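Side-chain contacts in alpha-rhamnosidase (Dictyoglomus thermophilum, PDB 6I60), which probably hydrolyses terminal non-reducing alpha-L-rhamnose residues from alpha-L-rhamnosides: residues Asn472-Lys477 with Tyr794-Gly799; Ile378-Asn383 with Lys387-Arg392. All blocks are in the same frame, centred on the assembly; numbering follows the deposited sequence.

Contact 1 (Asn472-Lys477 with Tyr794-Gly799); sequences NELINK and YMIEEG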
loop_
_atom_site.group_PDB
_atom_site.type_symbol
_atom_site.label_atom_id
_atom_site.label_comp_id
_atom_site.label_asym_id
_atom_site.label_seq_id
_atom_site.Cartn_x
_atom_site.Cartn_y
_atom_site.Cartn_z
ATOM N N ASN A 472 -21.487 14.359 8.230
ATOM C CA ASN A 472 -21.595 13.465 9.376
ATOM C C ASN A 472 -20.212 13.306 10.000
ATOM O O ASN A 472 -19.271 12.868 9.328
ATOM C CB ASN A 472 -22.168 12.115 8.937
ATOM C CG ASN A 472 -22.270 11.109 10.073
ATOM O OD1 ASN A 472 -21.261 10.641 10.598
ATOM N ND2 ASN A 472 -23.497 10.754 10.439
ATOM N N GLU A 473 -20.087 13.665 11.281
ATOM C CA GLU A 473 -18.784 13.601 11.936
ATOM C C GLU A 473 -18.396 12.175 12.304
ATOM O O GLU A 473 -17.203 11.854 12.337
ATOM C CB GLU A 473 -18.772 14.487 13.184
ATOM C CG GLU A 473 -17.393 14.673 13.807
ATOM C CD GLU A 473 -16.410 15.367 12.877
ATOM O OE1 GLU A 473 -15.188 15.187 13.064
ATOM O OE2 GLU A 473 -16.857 16.092 11.963
ATOM N N LEU A 474 -19.376 11.314 12.584
ATOM C CA LEU A 474 -19.067 9.915 12.862
ATOM C C LEU A 474 -18.446 9.241 11.644
ATOM O O LEU A 474 -17.514 8.440 11.776
ATOM C CB LEU A 474 -20.330 9.174 13.302
ATOM C CG LEU A 474 -20.261 7.645 13.323
ATOM C CD1 LEU A 474 -19.374 7.163 14.459
ATOM C CD2 LEU A 474 -21.650 7.044 13.439
ATOM N N ILE A 475 -18.946 9.562 10.448
ATOM C CA ILE A 475 -18.341 9.046 9.224
ATOM C C ILE A 475 -16.928 9.592 9.057
ATOM O O ILE A 475 -16.011 8.868 8.648
ATOM C CB ILE A 475 -19.231 9.379 8.011
ATOM C CG1 ILE A 475 -20.544 8.601 8.086
ATOM C CG2 ILE A 475 -18.513 9.068 6.709
ATOM C CD1 ILE A 475 -21.484 8.884 6.936
ATOM N N ASN A 476 -16.726 10.873 9.381
ATOM C CA ASN A 476 -15.388 11.454 9.315
ATOM C C ASN A 476 -14.435 10.758 10.281
ATOM O O ASN A 476 -13.253 10.569 9.970
ATOM C CB ASN A 476 -15.452 12.953 9.614
ATOM C CG ASN A 476 -16.216 13.725 8.558
ATOM O OD1 ASN A 476 -16.263 13.328 7.396
ATOM N ND2 ASN A 476 -16.818 14.838 8.959
ATOM N N LYS A 477 -14.930 10.372 11.461
ATOM C CA LYS A 477 -14.083 9.665 12.415
ATOM C C LYS A 477 -13.769 8.254 11.931
ATOM O O LYS A 477 -12.643 7.774 12.095
ATOM C CB LYS A 477 -14.751 9.633 13.788
ATOM C CG LYS A 477 -14.899 11.001 14.441
ATOM C CD LYS A 477 -13.564 11.525 14.951
ATOM C CE LYS A 477 -13.658 12.990 15.363
ATOM N NZ LYS A 477 -12.314 13.631 15.483
ATOM N N TYR A 794 -19.489 1.680 16.831
ATOM C CA TYR A 794 -19.260 1.065 18.133
ATOM C C TYR A 794 -17.774 0.991 18.463
ATOM O O TYR A 794 -17.393 1.100 19.634
ATOM C CB TYR A 794 -19.890 -0.327 18.172
ATOM C CG TYR A 794 -19.735 -1.033 19.498
ATOM C CD1 TYR A 794 -20.213 -0.463 20.670
ATOM C CD2 TYR A 794 -19.109 -2.269 19.577
ATOM C CE1 TYR A 794 -20.073 -1.103 21.886
ATOM C CE2 TYR A 794 -18.964 -2.918 20.790
ATOM C CZ TYR A 794 -19.448 -2.331 21.941
ATOM O OH TYR A 794 -19.306 -2.971 23.150
ATOM N N MET A 795 -16.922 0.808 17.450
ATOM C CA MET A 795 -15.482 0.836 17.689
ATOM C C MET A 795 -15.034 2.217 18.141
ATOM O O MET A 795 -14.247 2.345 19.087
ATOM C CB MET A 795 -14.728 0.423 16.425
ATOM C CG MET A 795 -15.136 -0.921 15.851
ATOM S SD MET A 795 -14.034 -1.445 14.523
ATOM C CE MET A 795 -14.932 -2.857 13.881
ATOM N N ILE A 796 -15.537 3.264 17.481
ATOM C CA ILE A 796 -15.146 4.627 17.821
ATOM C C ILE A 796 -15.650 4.996 19.212
ATOM O O ILE A 796 -14.932 5.619 20.002
ATOM C CB ILE A 796 -15.654 5.606 16.745
ATOM C CG1 ILE A 796 -14.594 5.820 15.660
ATOM C CG2 ILE A 796 -16.048 6.943 17.357
ATOM C CD1 ILE A 796 -14.255 4.578 14.859
ATOM N N GLU A 797 -16.885 4.606 19.540
ATOM C CA GLU A 797 -17.423 4.894 20.864
ATOM C C GLU A 797 -16.639 4.195 21.966
ATOM O O GLU A 797 -16.653 4.660 23.111
ATOM C CB GLU A 797 -18.900 4.495 20.935
ATOM C CG GLU A 797 -19.812 5.300 20.011
ATOM C CD GLU A 797 -19.756 6.798 20.274
ATOM O OE1 GLU A 797 -20.022 7.212 21.422
ATOM O OE2 GLU A 797 -19.448 7.562 19.331
ATOM N N GLU A 798 -15.951 3.099 21.649
ATOM C CA GLU A 798 -15.148 2.370 22.622
ATOM C C GLU A 798 -13.674 2.761 22.582
ATOM O O GLU A 798 -12.840 2.042 23.140
ATOM C CB GLU A 798 -15.299 0.864 22.410
ATOM C CG GLU A 798 -16.627 0.299 22.889
ATOM C CD GLU A 798 -16.754 0.289 24.404
ATOM O OE1 GLU A 798 -15.716 0.363 25.095
ATOM O OE2 GLU A 798 -17.895 0.208 24.904
ATOM N N GLY A 799 -13.337 3.870 21.930
ATOM C CA GLY A 799 -11.997 4.415 22.001
ATOM C C GLY A 799 -11.036 3.953 20.932
ATOM O O GLY A 799 -9.822 3.992 21.158
#
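Ile-796 reaches across to two residues one helical turn apart, Leu-474 and Lys-477, and this apolar touch carries the contact. Its two branches divide the work. Ile-796 CG2 meets Leu-474 CD1 at 4.4 Å, while Ile-796 CG1 lies 4.3 Å from Lys-477 CB. Leu-474 gets there because CG stands anti to the backbone N (chi1 166°), which swings the isobutyl tip toward the isoleucine. Lys-477 offers just the root of its side chain: CB faces Ile-796, but the chain then bends and takes the ammonium group off in another direction. With such long approaches and no hydrogen bond between the segments, the two helices meet lightly at the surface.

The polar bonds are local and concern how each helix begins or stops. Asn-472 is the N-cap of helix 473-488, its OD1 accepting from Ile-475 N at 2.6 Å, with the donor tilted somewhat out of the carbonyl plane. Asn-476 ND2 gives a nearly straight bond to Glu-473 OE2 (3.3 Å, 169° at the hydrogen). The carboxylate oxygen lies in the plane of the amide, yet is itself met from above the carboxylate plane. Asn-476 OD1 accepts from Cys-470 N, tying this first turn back to the preceding strand. Within 794-799, Glu-798 lays CG over one face of the Tyr-794 ring, near its rim, and its OE1 forms a salt bridge with Lys-809.

Helix 792-797 finishes in a Schellman motif with Gly-799, at positive phi, as the C-prime residue: Gly-799 N bonds to Ile-796 O (3.1 Å), and the N of the next residue to Met-795 O. The whole is thus an N-capped helix start beside a glycine-terminated helix end, on the outer surface of the helical six-hairpin glycosidase domain, an (alpha/alpha)6 barrel in this family.

Contact 2 (Ile378-Asn383 with Lys387-Arg392); sequences IKVRTN and KEIRIR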
loop_
_atom_site.group_PDB
_atom_site.type_symbol
_atom_site.label_atom_id
_atom_site.label_comp_id
_atom_site.label_asym_id
_atom_site.label_seq_id
_atom_site.Cartn_x
_atom_site.Cartn_y
_atom_site.Cartn_z
ATOM N N ILE A 378 13.823 8.837 22.762
ATOM C CA ILE A 378 13.899 9.257 24.155
ATOM C C ILE A 378 15.097 10.180 24.329
ATOM O O ILE A 378 16.126 10.036 23.659
ATOM C CB ILE A 378 13.976 8.047 25.114
ATOM C CG1 ILE A 378 13.673 8.475 26.552
ATOM C CG2 ILE A 378 15.334 7.355 25.024
ATOM C CD1 ILE A 378 13.682 7.329 27.541
ATOM N N LYS A 379 14.942 11.157 25.218
ATOM C CA LYS A 379 16.020 12.051 25.619
ATOM C C LYS A 379 16.328 11.785 27.085
ATOM O O LYS A 379 15.427 11.836 27.928
ATOM C CB LYS A 379 15.636 13.516 25.400
ATOM C CG LYS A 379 15.222 13.855 23.976
ATOM C CD LYS A 379 14.843 15.326 23.849
ATOM C CE LYS A 379 14.429 15.677 22.428
ATOM N NZ LYS A 379 13.117 16.382 22.386
ATOM N N VAL A 380 17.589 11.485 27.385
ATOM C CA VAL A 380 17.996 11.138 28.740
ATOM C C VAL A 380 19.119 12.068 29.180
ATOM O O VAL A 380 19.892 12.578 28.364
ATOM C CB VAL A 380 18.430 9.658 28.848
ATOM C CG1 VAL A 380 17.465 8.765 28.086
ATOM C CG2 VAL A 380 19.845 9.470 28.335
ATOM N N ARG A 381 19.185 12.303 30.492
ATOM C CA ARG A 381 20.247 13.099 31.109
ATOM C C ARG A 381 20.639 12.376 32.394
ATOM O O ARG A 381 19.912 12.438 33.390
ATOM C CB ARG A 381 19.795 14.527 31.391
ATOM C CG ARG A 381 19.368 15.312 30.162
ATOM C CD ARG A 381 18.458 16.469 30.543
ATOM N NE ARG A 381 17.216 16.460 29.779
ATOM C CZ ARG A 381 16.999 17.199 28.696
ATOM N NH1 ARG A 381 17.946 18.013 28.247
ATOM N NH2 ARG A 381 15.837 17.127 28.062
ATOM N N THR A 382 21.775 11.695 32.370
ATOM C CA THR A 382 22.091 10.814 33.489
ATOM C C THR A 382 23.478 11.035 34.074
ATOM O O THR A 382 23.632 10.959 35.297
ATOM C CB THR A 382 21.947 9.347 33.051
ATOM O OG1 THR A 382 22.567 8.492 34.020
ATOM C CG2 THR A 382 22.595 9.129 31.692
ATOM N N ASN A 383 24.491 11.273 33.235
ATOM C CA ASN A 383 25.883 11.427 33.657
ATOM C C ASN A 383 26.464 10.129 34.217
ATOM O O ASN A 383 27.667 9.881 34.084
ATOM C CB ASN A 383 26.026 12.556 34.683
ATOM C CG ASN A 383 26.564 13.832 34.071
ATOM O OD1 ASN A 383 27.083 13.826 32.954
ATOM N ND2 ASN A 383 26.445 14.936 34.801
ATOM N N LYS A 387 23.127 2.685 33.226
ATOM C CA LYS A 387 21.745 2.627 33.680
ATOM C C LYS A 387 20.853 2.130 32.549
ATOM O O LYS A 387 20.941 2.619 31.418
ATOM C CB LYS A 387 21.281 4.000 34.170
ATOM C CG LYS A 387 21.468 4.212 35.667
ATOM C CD LYS A 387 20.937 3.025 36.467
ATOM C CE LYS A 387 20.784 3.370 37.944
ATOM N NZ LYS A 387 20.379 2.189 38.761
ATOM N N GLU A 388 20.004 1.152 32.856
ATOM C CA GLU A 388 19.135 0.542 31.860
ATOM C C GLU A 388 17.798 1.268 31.795
ATOM O O GLU A 388 17.197 1.584 32.826
ATOM C CB GLU A 388 18.912 -0.938 32.177
ATOM C CG GLU A 388 17.788 -1.581 31.377
ATOM C CD GLU A 388 17.931 -3.088 31.271
ATOM O OE1 GLU A 388 19.080 -3.578 31.239
ATOM O OE2 GLU A 388 16.892 -3.781 31.216
ATOM N N ILE A 389 17.339 1.532 30.574
ATOM C CA ILE A 389 16.044 2.154 30.322
ATOM C C ILE A 389 15.249 1.216 29.427
ATOM O O ILE A 389 15.698 0.872 28.326
ATOM C CB ILE A 389 16.189 3.544 29.682
ATOM C CG1 ILE A 389 16.497 4.588 30.755
ATOM C CG2 ILE A 389 14.929 3.924 28.916
ATOM C CD1 ILE A 389 17.061 5.872 30.210
ATOM N N ARG A 390 14.079 0.797 29.900
ATOM C CA ARG A 390 13.232 -0.156 29.197
ATOM C C ARG A 390 11.992 0.556 28.678
ATOM O O ARG A 390 11.288 1.224 29.444
ATOM C CB ARG A 390 12.839 -1.312 30.118
ATOM C CG ARG A 390 12.152 -2.467 29.417
ATOM C CD ARG A 390 11.725 -3.534 30.412
ATOM N NE ARG A 390 10.487 -3.179 31.103
ATOM C CZ ARG A 390 10.076 -3.737 32.237
ATOM N NH1 ARG A 390 10.806 -4.681 32.817
ATOM N NH2 ARG A 390 8.936 -3.352 32.794
ATOM N N ILE A 391 11.726 0.413 27.382
ATOM C CA ILE A 391 10.609 1.078 26.719
ATOM C C ILE A 391 9.657 0.004 26.210
ATOM O O ILE A 391 10.010 -0.768 25.310
ATOM C CB ILE A 391 11.078 1.978 25.568
ATOM C CG1 ILE A 391 12.211 2.895 26.031
ATOM C CG2 ILE A 391 9.914 2.786 25.019
ATOM C CD1 ILE A 391 12.993 3.510 24.893
ATOM N N ARG A 392 8.453 -0.041 26.771
ATOM C CA ARG A 392 7.419 -0.973 26.349
ATOM C C ARG A 392 6.324 -0.236 25.587
ATOM O O ARG A 392 6.068 0.949 25.821
ATOM C CB ARG A 392 6.812 -1.704 27.550
ATOM C CG ARG A 392 7.833 -2.421 28.417
ATOM C CD ARG A 392 7.151 -3.256 29.489
ATOM N NE ARG A 392 6.723 -4.553 28.975
ATOM C CZ ARG A 392 6.031 -5.444 29.679
ATOM N NH1 ARG A 392 5.684 -5.177 30.932
ATOM N NH2 ARG A 392 5.685 -6.601 29.127
#
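Ile-389 overlaps two side chains of the facing strand at once, Ile-378 with one branch and Val-380 with the other. Ile-389 CG2 meets Ile-378 CD1 at 3.9 Å, and on the longer arm Ile-389 CD1 comes to 3.6 Å from Val-380 CG1. Ile-378 spans the distance by stretching out fully: CG1 is anti to the backbone N (chi1 -165°) and CD1 continues the zigzag, so the chain end arrives at a slant against the methyl branch. Val-380 and Ile-389, by contrast, pass alongside each other, pointing opposite ways.

No hydrogen bond joins the two strands; Val-380 CA lies 9.3 Å from Ile-389 CA, the spacing of sheets packed face to face. Each strand finds its backbone partners in its own sheet, Ile-378 with Tyr-427 and Ile-389 with Tyr-417. Lys-379, turned to the other side of its strand, forms a salt bridge with Glu-454.

The connection 381-387 therefore crosses from one sheet of the concanavalin-like sandwich to the other, as in a beta-arch. Strand 375-380 lies between strands 453-458 and 425-427, strand 388-394 between 414-418 and 438-442, whose Ile-441 touches both Ile-378 and Ile-389.

Contact 2 comes first along the chain and closes before contact 1 opens, so the two are in series. They belong to different domains, the concanavalin-like domain and the six-hairpin glycosidase domain, and share no helix, strand or sheet. Their centres lie 37 Å apart, with nearest atoms about 17 Å from each other. The separation in sequence differs sharply: only three residues separate 378-383 from 387-392, whereas 316 residues, about half of them helical, part 472-477 from 794-799. Contact 2 thus packs the inside of a beta sandwich locally, while contact 1 brings distant portions of the helical domain together at its surface.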